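Local coordinates for protein OXA-46 oxacillinase (Pseudomonas aeruginosa, PDB 3IF6) that probably hydrolyses beta-lactam antibiotics to substituted beta-amino acids, acting as a class D serine beta-lactamase and so giving resistance, at residues I46-Q51 and G229-A234; I76-F81 and L127-I132; V94-G99 and N108-L113. One frame throughout, in Å; residues are numbered along the deposited sequence.

Interaction 1 of 3, residues I46-Q51 and G229-A234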
loop_
_atom_site.group_PDB
_atom_site.type_symbol
_atom_site.label_atom_id
_atom_site.label_comp_id
_atom_site.label_asym_id
_atom_site.label_seq_id
_atom_site.Cartn_x
_atom_site.Cartn_y
_atom_site.Cartn_z
ATOM N N ILE B 46 -22.146 0.829 0.879
ATOM C CA ILE B 46 -21.022 1.658 0.443
ATOM C C ILE B 46 -21.047 3.149 0.822
ATOM O O ILE B 46 -21.939 3.901 0.401
ATOM C CB ILE B 46 -20.505 1.383 -1.003
ATOM C CG1 ILE B 46 -20.071 2.685 -1.678
ATOM C CG2 ILE B 46 -21.445 0.495 -1.807
ATOM C CD1 ILE B 46 -21.128 3.358 -2.400
ATOM N N ALA B 47 -20.047 3.523 1.634
ATOM C CA ALA B 47 -19.783 4.888 2.069
ATOM C C ALA B 47 -18.860 5.634 1.105
ATOM O O ALA B 47 -17.647 5.633 1.279
ATOM C CB ALA B 47 -19.188 4.876 3.462
ATOM N N ASP B 48 -19.427 6.346 0.150
ATOM C CA ASP B 48 -18.651 7.099 -0.811
ATOM C C ASP B 48 -18.365 8.506 -0.320
ATOM O O ASP B 48 -19.247 9.286 -0.094
ATOM C CB ASP B 48 -19.367 7.141 -2.147
ATOM C CG ASP B 48 -18.685 7.995 -3.100
ATOM O OD1 ASP B 48 -17.863 8.767 -2.641
ATOM O OD2 ASP B 48 -18.930 7.901 -4.289
ATOM N N GLU B 49 -17.098 8.801 -0.107
ATOM C CA GLU B 49 -16.694 10.058 0.483
ATOM C C GLU B 49 -15.824 11.031 -0.315
ATOM O O GLU B 49 -15.273 11.957 0.245
ATOM C CB GLU B 49 -16.194 9.819 1.901
ATOM C CG GLU B 49 -17.232 9.154 2.734
ATOM C CD GLU B 49 -16.766 8.779 4.107
ATOM O OE1 GLU B 49 -15.632 9.081 4.475
ATOM O OE2 GLU B 49 -17.558 8.188 4.842
ATOM N N ARG B 50 -15.695 10.814 -1.612
ATOM C CA ARG B 50 -14.888 11.683 -2.446
ATOM C C ARG B 50 -15.386 13.127 -2.537
ATOM O O ARG B 50 -14.639 14.077 -2.402
ATOM C CB ARG B 50 -14.802 11.101 -3.836
ATOM C CG ARG B 50 -14.366 9.695 -3.898
ATOM C CD ARG B 50 -14.570 9.151 -5.269
ATOM N NE ARG B 50 -15.834 8.464 -5.376
ATOM C CZ ARG B 50 -16.309 7.913 -6.470
ATOM N NH1 ARG B 50 -15.648 7.937 -7.595
ATOM N NH2 ARG B 50 -17.455 7.333 -6.417
ATOM N N GLN B 51 -16.674 13.283 -2.726
ATOM C CA GLN B 51 -17.307 14.616 -2.717
ATOM C C GLN B 51 -17.405 15.220 -1.288
ATOM O O GLN B 51 -17.368 14.496 -0.273
ATOM C CB GLN B 51 -18.690 14.551 -3.405
ATOM C CG GLN B 51 -18.709 13.742 -4.738
ATOM C CD GLN B 51 -18.765 12.195 -4.548
ATOM O OE1 GLN B 51 -18.924 11.685 -3.423
ATOM N NE2 GLN B 51 -18.648 11.456 -5.656
ATOM N N GLY B 229 -10.890 11.221 -2.516
ATOM C CA GLY B 229 -11.232 10.584 -1.254
ATOM C C GLY B 229 -11.576 9.101 -1.369
ATOM O O GLY B 229 -11.532 8.510 -2.468
ATOM N N PRO B 230 -11.928 8.490 -0.226
ATOM C CA PRO B 230 -12.203 7.059 -0.199
ATOM C C PRO B 230 -13.645 6.689 -0.555
ATOM O O PRO B 230 -14.584 7.482 -0.326
ATOM C CB PRO B 230 -11.901 6.677 1.250
ATOM C CG PRO B 230 -12.218 7.937 2.017
ATOM C CD PRO B 230 -12.069 9.114 1.101
ATOM N N VAL B 231 -13.797 5.489 -1.126
ATOM C CA VAL B 231 -15.080 4.796 -1.186
ATOM C C VAL B 231 -14.957 3.524 -0.333
ATOM O O VAL B 231 -14.294 2.572 -0.719
ATOM C CB VAL B 231 -15.498 4.495 -2.655
ATOM C CG1 VAL B 231 -16.882 3.900 -2.727
ATOM C CG2 VAL B 231 -15.477 5.765 -3.462
ATOM N N PHE B 232 -15.531 3.536 0.865
ATOM C CA PHE B 232 -15.608 2.320 1.688
ATOM C C PHE B 232 -16.650 1.368 1.120
ATOM O O PHE B 232 -17.539 1.805 0.375
ATOM C CB PHE B 232 -15.873 2.667 3.155
ATOM C CG PHE B 232 -14.808 3.558 3.754
ATOM C CD1 PHE B 232 -14.846 4.946 3.566
ATOM C CD2 PHE B 232 -13.740 3.012 4.477
ATOM C CE1 PHE B 232 -13.852 5.775 4.113
ATOM C CE2 PHE B 232 -12.763 3.825 5.018
ATOM C CZ PHE B 232 -12.824 5.221 4.829
ATOM N N PHE B 233 -16.499 0.070 1.414
ATOM C CA PHE B 233 -17.477 -0.968 1.032
ATOM C C PHE B 233 -17.467 -2.096 2.044
ATOM O O PHE B 233 -16.481 -2.317 2.726
ATOM C CB PHE B 233 -17.313 -1.495 -0.407
ATOM C CG PHE B 233 -15.970 -2.125 -0.689
ATOM C CD1 PHE B 233 -15.770 -3.485 -0.486
ATOM C CD2 PHE B 233 -14.886 -1.336 -1.167
ATOM C CE1 PHE B 233 -14.503 -4.077 -0.743
ATOM C CE2 PHE B 233 -13.628 -1.908 -1.424
ATOM C CZ PHE B 233 -13.436 -3.279 -1.208
ATOM N N ALA B 234 -18.612 -2.743 2.191
ATOM C CA ALA B 234 -18.784 -3.867 3.058
ATOM C C ALA B 234 -19.991 -4.623 2.523
ATOM O O ALA B 234 -21.136 -4.152 2.619
ATOM C CB ALA B 234 -19.010 -3.428 4.459
#
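In the central mixed sheet of the beta-lactamase fold, Ala-47 and Phe-232 pair where strand 42-48 ends beside the start of strand 229-238, the short segments running antiparallel at 174°. Phe-232 N donates to Ala-47 O at 3.0 Å; the return bond from Ala-47 N to Phe-232 O is weak. Beyond Asp-48 the pairing closes with a shorter bond, Glu-49 N to Pro-230 O at 2.8 Å. Proline fits here, since it has no N-H to offer and only its carbonyl is used.

One face of the pair is apolar at Ile-46, whose CG1 lies 3.6 Å from Val-231 CG1, and turns ionic at the strand end. The carboxylate of Asp-48, with CG anti to the backbone N (chi1 174°), closes an Asx turn, OD1 accepting Arg-50 N at 3.2 Å, while OD2 takes Arg-50 NH2 at 2.7 Å in a salt bridge. Arg-50 also donates to the carbonyls of Ile-260 and Asp-261. Val-231 CG2 touches Arg-50 NE at 3.3 Å, its other methyl turned to Ile-46. Arg-50 CG rests on Gly-229 O, and Gly-229 has backbone angles (phi 153°) that only a residue without a side chain takes up easily.

On the other face, Ala-47 CB meets Phe-232 CB at 4.0 Å, small enough to lie beneath helix 168-179. Glu-49 extends past the ring of Phe-232 to salt bridges with Arg-176 and Arg-180. The buried carboxylates of Asp-48 and Glu-49 are thus each matched by arginine, which probably keeps them ionised.

Interaction 2 of 3, residues I76-F81 and L127-I132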
loop_
_atom_site.group_PDB
_atom_site.type_symbol
_atom_site.label_atom_id
_atom_site.label_comp_id
_atom_site.label_asym_id
_atom_site.label_seq_id
_atom_site.Cartn_x
_atom_site.Cartn_y
_atom_site.Cartn_z
ATOM N N ILE B 76 -7.740 -7.822 10.043
ATOM C CA ILE B 76 -7.487 -6.357 10.210
ATOM C C ILE B 76 -7.349 -5.896 11.693
ATOM O O ILE B 76 -6.255 -5.501 12.116
ATOM C CB ILE B 76 -8.513 -5.519 9.419
ATOM C CG1 ILE B 76 -8.515 -6.002 7.960
ATOM C CG2 ILE B 76 -8.191 -4.038 9.531
ATOM C CD1 ILE B 76 -9.691 -5.558 7.135
ATOM N N PRO B 77 -8.442 -5.942 12.494
ATOM C CA PRO B 77 -8.207 -5.600 13.921
ATOM C C PRO B 77 -7.200 -6.545 14.615
ATOM O O PRO B 77 -6.366 -6.090 15.434
ATOM C CB PRO B 77 -9.600 -5.747 14.562
ATOM C CG PRO B 77 -10.430 -6.590 13.574
ATOM C CD PRO B 77 -9.866 -6.267 12.211
ATOM N N HIS B 78 -7.244 -7.834 14.269
ATOM C CA HIS B 78 -6.384 -8.799 14.924
ATOM C C HIS B 78 -4.899 -8.454 14.822
ATOM O O HIS B 78 -4.159 -8.686 15.782
ATOM C CB HIS B 78 -6.618 -10.242 14.451
ATOM C CG HIS B 78 -6.394 -11.257 15.531
ATOM N ND1 HIS B 78 -6.705 -12.591 15.383
ATOM C CD2 HIS B 78 -5.943 -11.115 16.811
ATOM C CE1 HIS B 78 -6.429 -13.232 16.511
ATOM N NE2 HIS B 78 -5.961 -12.362 17.393
ATOM N N THR B 79 -4.480 -7.906 13.678
ATOM C CA THR B 79 -3.076 -7.606 13.428
ATOM C C THR B 79 -2.612 -6.405 14.278
ATOM O O THR B 79 -1.524 -6.425 14.878
ATOM C CB THR B 79 -2.788 -7.443 11.904
ATOM O OG1 THR B 79 -3.139 -8.658 11.237
ATOM C CG2 THR B 79 -1.318 -7.175 11.635
ATOM N N LEU B 80 -3.463 -5.383 14.346
ATOM C CA LEU B 80 -3.335 -4.298 15.331
ATOM C C LEU B 80 -3.202 -4.819 16.788
ATOM O O LEU B 80 -2.285 -4.400 17.501
ATOM C CB LEU B 80 -4.514 -3.325 15.200
ATOM C CG LEU B 80 -4.715 -2.638 13.833
ATOM C CD1 LEU B 80 -6.125 -2.067 13.698
ATOM C CD2 LEU B 80 -3.690 -1.549 13.564
ATOM N N PHE B 81 -4.080 -5.735 17.226
ATOM C CA PHE B 81 -3.961 -6.313 18.585
ATOM C C PHE B 81 -2.583 -6.948 18.766
ATOM O O PHE B 81 -1.910 -6.698 19.763
ATOM C CB PHE B 81 -5.015 -7.419 18.903
ATOM C CG PHE B 81 -6.463 -6.981 18.835
ATOM C CD1 PHE B 81 -6.834 -5.714 18.433
ATOM C CD2 PHE B 81 -7.468 -7.897 19.124
ATOM C CE1 PHE B 81 -8.184 -5.358 18.332
ATOM C CE2 PHE B 81 -8.822 -7.530 19.052
ATOM C CZ PHE B 81 -9.172 -6.268 18.657
ATOM N N LEU B 127 -1.811 -18.400 17.186
ATOM C CA LEU B 127 -0.684 -18.040 18.056
ATOM C C LEU B 127 -0.712 -16.559 18.521
ATOM O O LEU B 127 -0.297 -16.262 19.639
ATOM C CB LEU B 127 0.672 -18.409 17.417
ATOM C CG LEU B 127 1.990 -17.816 17.969
ATOM C CD1 LEU B 127 2.301 -18.239 19.432
ATOM C CD2 LEU B 127 3.149 -18.161 17.039
ATOM N N PHE B 128 -1.182 -15.639 17.675
ATOM C CA PHE B 128 -1.358 -14.243 18.102
ATOM C C PHE B 128 -2.376 -14.231 19.244
ATOM O O PHE B 128 -2.165 -13.571 20.262
ATOM C CB PHE B 128 -1.912 -13.357 16.986
ATOM C CG PHE B 128 -0.933 -13.010 15.883
ATOM C CD1 PHE B 128 0.434 -13.205 16.018
ATOM C CD2 PHE B 128 -1.408 -12.412 14.708
ATOM C CE1 PHE B 128 1.307 -12.850 14.964
ATOM C CE2 PHE B 128 -0.543 -12.047 13.659
ATOM C CZ PHE B 128 0.804 -12.266 13.785
ATOM N N ALA B 129 -3.486 -14.955 19.044
ATOM C CA ALA B 129 -4.573 -15.048 20.006
ATOM C C ALA B 129 -4.075 -15.572 21.350
ATOM O O ALA B 129 -4.407 -15.011 22.393
ATOM C CB ALA B 129 -5.686 -15.932 19.461
ATOM N N LYS B 130 -3.273 -16.639 21.303
ATOM C CA LYS B 130 -2.554 -17.190 22.453
ATOM C C LYS B 130 -1.810 -16.078 23.253
ATOM O O LYS B 130 -2.117 -15.837 24.435
ATOM C CB LYS B 130 -1.574 -18.264 21.944
ATOM C CG LYS B 130 -1.585 -19.620 22.657
ATOM C CD LYS B 130 -2.902 -20.417 22.419
ATOM C CE LYS B 130 -3.052 -21.067 20.998
ATOM N NZ LYS B 130 -4.175 -20.468 20.190
ATOM N N ASP B 131 -0.877 -15.386 22.595
ATOM C CA ASP B 131 -0.004 -14.406 23.242
ATOM C C ASP B 131 -0.733 -13.171 23.752
ATOM O O ASP B 131 -0.413 -12.639 24.829
ATOM C CB ASP B 131 1.125 -13.986 22.296
ATOM C CG ASP B 131 2.127 -15.105 22.040
ATOM O OD1 ASP B 131 2.083 -16.160 22.732
ATOM O OD2 ASP B 131 2.970 -14.929 21.136
ATOM N N ILE B 132 -1.706 -12.705 22.978
ATOM C CA ILE B 132 -2.575 -11.609 23.411
ATOM C C ILE B 132 -3.360 -12.008 24.673
ATOM O O ILE B 132 -3.511 -11.202 25.595
ATOM C CB ILE B 132 -3.534 -11.171 22.281
ATOM C CG1 ILE B 132 -2.736 -10.573 21.110
ATOM C CG2 ILE B 132 -4.578 -10.177 22.801
ATOM C CD1 ILE B 132 -3.514 -10.475 19.813
#
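Ile-132 and Phe-81 make the tight end of this helix-helix contact, Ile-132 CD1 lying 3.5 Å from Phe-81 CB. A chi1 of -65° sets CG1 of the isoleucine opposite its own carbonyl carbon and sends it straight across, its CD1 arm long enough to bridge axes 10.3 Å apart. The same methyl meets the edge of the His-78 imidazole, 3.9 Å from CD2. The Phe-81 ring takes no part in this touch: it folds back along its own helix, one face against the backbone of Pro-77 and His-78.

Toward the start of the second segment the fit is looser. His-78 spans the wider separation with its flat ring, NE2 coming to 3.9 Å from Ala-129 N and 4.2 Å from Phe-128 CB, and CE1 standing 4.1 Å from Ala-129 CB. Ala-129, partly exposed, offers just a methyl, and beyond it the outward face of the helix carries exposed Lys-130 and Asp-131. No hydrogen bond joins the segments.

The helices cross at 47°. The His-78 side chain, about 9 Å from that of Ser-72, the predicted acylated serine, also meets the rings of Trp-159 and Phe-74. Phe-81 stacks on Tyr-140 farther along helix 122-144, while Ile-76 and Leu-80 of helix 75-84 pack on helix 187-196.

Interaction 3 of 3, residues V94-G99 and N108-L113. With EDO (1,2-ethanediol), chain K.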
loop_
_atom_site.group_PDB
_atom_site.type_symbol
_atom_site.label_atom_id
_atom_site.label_comp_id
_atom_site.label_asym_id
_atom_site.label_seq_id
_atom_site.Cartn_x
_atom_site.Cartn_y
_atom_site.Cartn_z
ATOM N N VAL B 94 9.489 -13.471 11.091
ATOM C CA VAL B 94 9.235 -14.704 10.363
ATOM C C VAL B 94 8.561 -15.722 11.277
ATOM O O VAL B 94 9.036 -15.994 12.396
ATOM C CB VAL B 94 10.549 -15.345 9.796
ATOM C CG1 VAL B 94 10.331 -16.774 9.396
ATOM C CG2 VAL B 94 11.038 -14.600 8.582
ATOM N N PHE B 95 7.465 -16.295 10.773
ATOM C CA PHE B 95 6.767 -17.401 11.419
ATOM C C PHE B 95 6.875 -18.659 10.590
ATOM O O PHE B 95 6.564 -18.646 9.405
ATOM C CB PHE B 95 5.317 -17.014 11.630
ATOM C CG PHE B 95 5.165 -15.829 12.491
ATOM C CD1 PHE B 95 5.115 -14.575 11.935
ATOM C CD2 PHE B 95 5.136 -15.970 13.900
ATOM C CE1 PHE B 95 5.004 -13.438 12.731
ATOM C CE2 PHE B 95 5.009 -14.846 14.714
ATOM C CZ PHE B 95 4.941 -13.564 14.117
ATOM N N ARG B 96 7.360 -19.738 11.206
ATOM C CA ARG B 96 7.696 -20.960 10.481
ATOM C C ARG B 96 7.096 -22.131 11.240
ATOM O O ARG B 96 7.439 -22.368 12.402
ATOM C CB ARG B 96 9.226 -21.107 10.312
ATOM C CG ARG B 96 9.719 -22.362 9.538
ATOM C CD ARG B 96 9.027 -22.538 8.191
ATOM N NE ARG B 96 9.567 -23.662 7.423
ATOM C CZ ARG B 96 10.452 -23.555 6.427
ATOM N NH1 ARG B 96 10.906 -22.358 6.056
ATOM N NH2 ARG B 96 10.870 -24.645 5.791
ATOM N N TRP B 97 6.157 -22.815 10.587
ATOM C CA TRP B 97 5.524 -24.019 11.110
ATOM C C TRP B 97 6.592 -24.963 11.637
ATOM O O TRP B 97 7.579 -25.231 10.953
ATOM C CB TRP B 97 4.739 -24.710 9.969
ATOM C CG TRP B 97 4.052 -25.990 10.350
ATOM C CD1 TRP B 97 4.302 -27.246 9.856
ATOM C CD2 TRP B 97 2.983 -26.134 11.302
ATOM N NE1 TRP B 97 3.469 -28.162 10.460
ATOM C CE2 TRP B 97 2.641 -27.502 11.340
ATOM C CE3 TRP B 97 2.288 -25.238 12.129
ATOM C CZ2 TRP B 97 1.634 -27.994 12.177
ATOM C CZ3 TRP B 97 1.288 -25.729 12.955
ATOM C CH2 TRP B 97 0.971 -27.095 12.977
ATOM N N ASP B 98 6.414 -25.463 12.843
ATOM C CA ASP B 98 7.267 -26.549 13.311
ATOM C C ASP B 98 6.394 -27.623 13.985
ATOM O O ASP B 98 6.620 -28.023 15.116
ATOM C CB ASP B 98 8.420 -26.026 14.204
ATOM C CG ASP B 98 7.968 -25.667 15.619
ATOM O OD1 ASP B 98 6.769 -25.303 15.810
ATOM O OD2 ASP B 98 8.822 -25.762 16.550
ATOM N N GLY B 99 5.355 -28.052 13.281
ATOM C CA GLY B 99 4.556 -29.135 13.753
ATOM C C GLY B 99 4.883 -30.314 12.887
ATOM O O GLY B 99 5.843 -30.293 12.101
ATOM N N ASN B 108 5.680 -25.476 4.427
ATOM C CA ASN B 108 7.110 -25.498 4.212
ATOM C C ASN B 108 7.658 -24.141 3.766
ATOM O O ASN B 108 8.733 -24.068 3.190
ATOM C CB ASN B 108 7.491 -26.596 3.196
ATOM C CG ASN B 108 6.956 -26.326 1.764
ATOM O OD1 ASN B 108 7.535 -26.810 0.783
ATOM N ND2 ASN B 108 5.845 -25.585 1.641
ATOM N N GLN B 109 6.919 -23.071 4.027
ATOM C CA GLN B 109 7.366 -21.730 3.685
ATOM C C GLN B 109 7.278 -20.814 4.894
ATOM O O GLN B 109 6.404 -20.973 5.756
ATOM C CB GLN B 109 6.531 -21.164 2.547
ATOM C CG GLN B 109 6.770 -21.829 1.185
ATOM C CD GLN B 109 5.478 -22.086 0.417
ATOM O OE1 GLN B 109 5.162 -23.230 0.087
ATOM N NE2 GLN B 109 4.722 -21.024 0.138
ATOM N N ASP B 110 8.243 -19.898 4.951
ATOM C CA ASP B 110 8.319 -18.781 5.872
ATOM C C ASP B 110 7.064 -17.927 5.712
ATOM O O ASP B 110 6.659 -17.609 4.595
ATOM C CB ASP B 110 9.570 -17.910 5.547
ATOM C CG ASP B 110 10.934 -18.523 6.053
ATOM O OD1 ASP B 110 11.004 -19.305 7.055
ATOM O OD2 ASP B 110 11.971 -18.161 5.432
ATOM N N GLN B 111 6.451 -17.570 6.834
ATOM C CA GLN B 111 5.290 -16.702 6.835
ATOM C C GLN B 111 5.703 -15.413 7.493
ATOM O O GLN B 111 6.595 -15.371 8.340
ATOM C CB GLN B 111 4.079 -17.327 7.568
ATOM C CG GLN B 111 3.557 -18.690 6.997
ATOM C CD GLN B 111 3.164 -18.649 5.534
ATOM O OE1 GLN B 111 2.534 -17.696 5.091
ATOM N NE2 GLN B 111 3.541 -19.694 4.763
ATOM N N ASP B 112 5.080 -14.338 7.058
ATOM C CA ASP B 112 5.249 -13.066 7.721
ATOM C C ASP B 112 3.854 -12.479 7.679
ATOM O O ASP B 112 2.944 -13.111 7.119
ATOM C CB ASP B 112 6.273 -12.188 6.980
ATOM C CG ASP B 112 5.910 -11.948 5.504
ATOM O OD1 ASP B 112 4.790 -12.251 5.059
ATOM O OD2 ASP B 112 6.751 -11.410 4.782
ATOM N N LEU B 113 3.707 -11.293 8.249
ATOM C CA LEU B 113 2.450 -10.554 8.295
ATOM C C LEU B 113 1.716 -10.440 6.970
ATOM O O LEU B 113 0.489 -10.502 6.946
ATOM C CB LEU B 113 2.697 -9.156 8.881
ATOM C CG LEU B 113 2.173 -8.846 10.277
ATOM C CD1 LEU B 113 1.865 -10.090 11.097
ATOM C CD2 LEU B 113 3.097 -7.917 10.996
HETATM C C1 EDO K . 9.898 -13.872 4.893
HETATM O O1 EDO K . 9.459 -13.158 6.063
HETATM C C2 EDO K . 8.702 -14.506 4.204
HETATM O O2 EDO K . 9.053 -14.802 2.855
HETATM O O HOH W 1 5.310 -22.513 7.635
#
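Val-94 meets Asp-110 at the start of a short antiparallel pairing in the long loop between helices 75-84 and 113-118, where the chain doubles back on itself with a single beta bridge. Its CG1 sits 3.5 Å from Asp-110 OD1. The other methyl, CG2, lies 3.3 Å from O1 of a 1,2-ethanediol, probably from the crystallisation liquor, which is held weakly by Asp-112 OD2.

Phe-95 forms the bridge with Gln-111 as a hydrogen-bonded pair. Phe-95 N donates to Gln-111 O at 2.7 Å, almost straight at 175°, and Gln-111 N answers to Phe-95 O at 2.8 Å. The aromatic ring turns its edge to Gln-111 O and gives the loop an apolar footing, packing on Val-88 and on Trp-123 and Val-124 of helix 122-144. Gln-111 suits the partner position because its chain, bent at chi2, brings the amide back to its own segment: NE2 donates to Gln-109 O, and OE1 pairs with Ser-115. The following residue, Asp-112, is the N-cap of the next helix, its OD1 accepting Ser-115 N.

Arg-96 points to the exposed side. A chi1 of -179° swings its chain away from its own N, a bend one bond later lays it along the opposite segment, and NH1 forms a salt bridge to Asp-110 OD1 at 3.2 Å. The carboxylate is met from above, 70° out of its plane, although the oxygen lies in the guanidinium plane. One guanidinium face is covered by the backbone of Asn-108 and Gln-109.

At Trp-97 the direct pairing gives way to water. The indole packs edge-to-face with Phe-104, and the backbone N of Trp-97 donates at 3.1 Å to a water that is itself 2.7 Å from Gln-109 O.

Along the chain, interaction 3 is nested inside the loop closed by interaction 2, and both inside that closed by interaction 1, on the far side of the molecule's centre from it. Interaction 1 is a buried contact between sheet strands, combining backbone bonds with matched charges; interaction 2 is also buried but joins two helices through side-chain packing without a hydrogen bond between them. Interaction 3 lies nearer the surface and relies on backbone bonds, an exposed salt bridge and water. Interactions 2 and 3 share a border: the Phe-128 ring lies against Phe-95 and Leu-113, Phe-128 CZ being 3.6 Å from Leu-113 CD1, which ties the loop to helix 122-144. Interaction 1 touches neither.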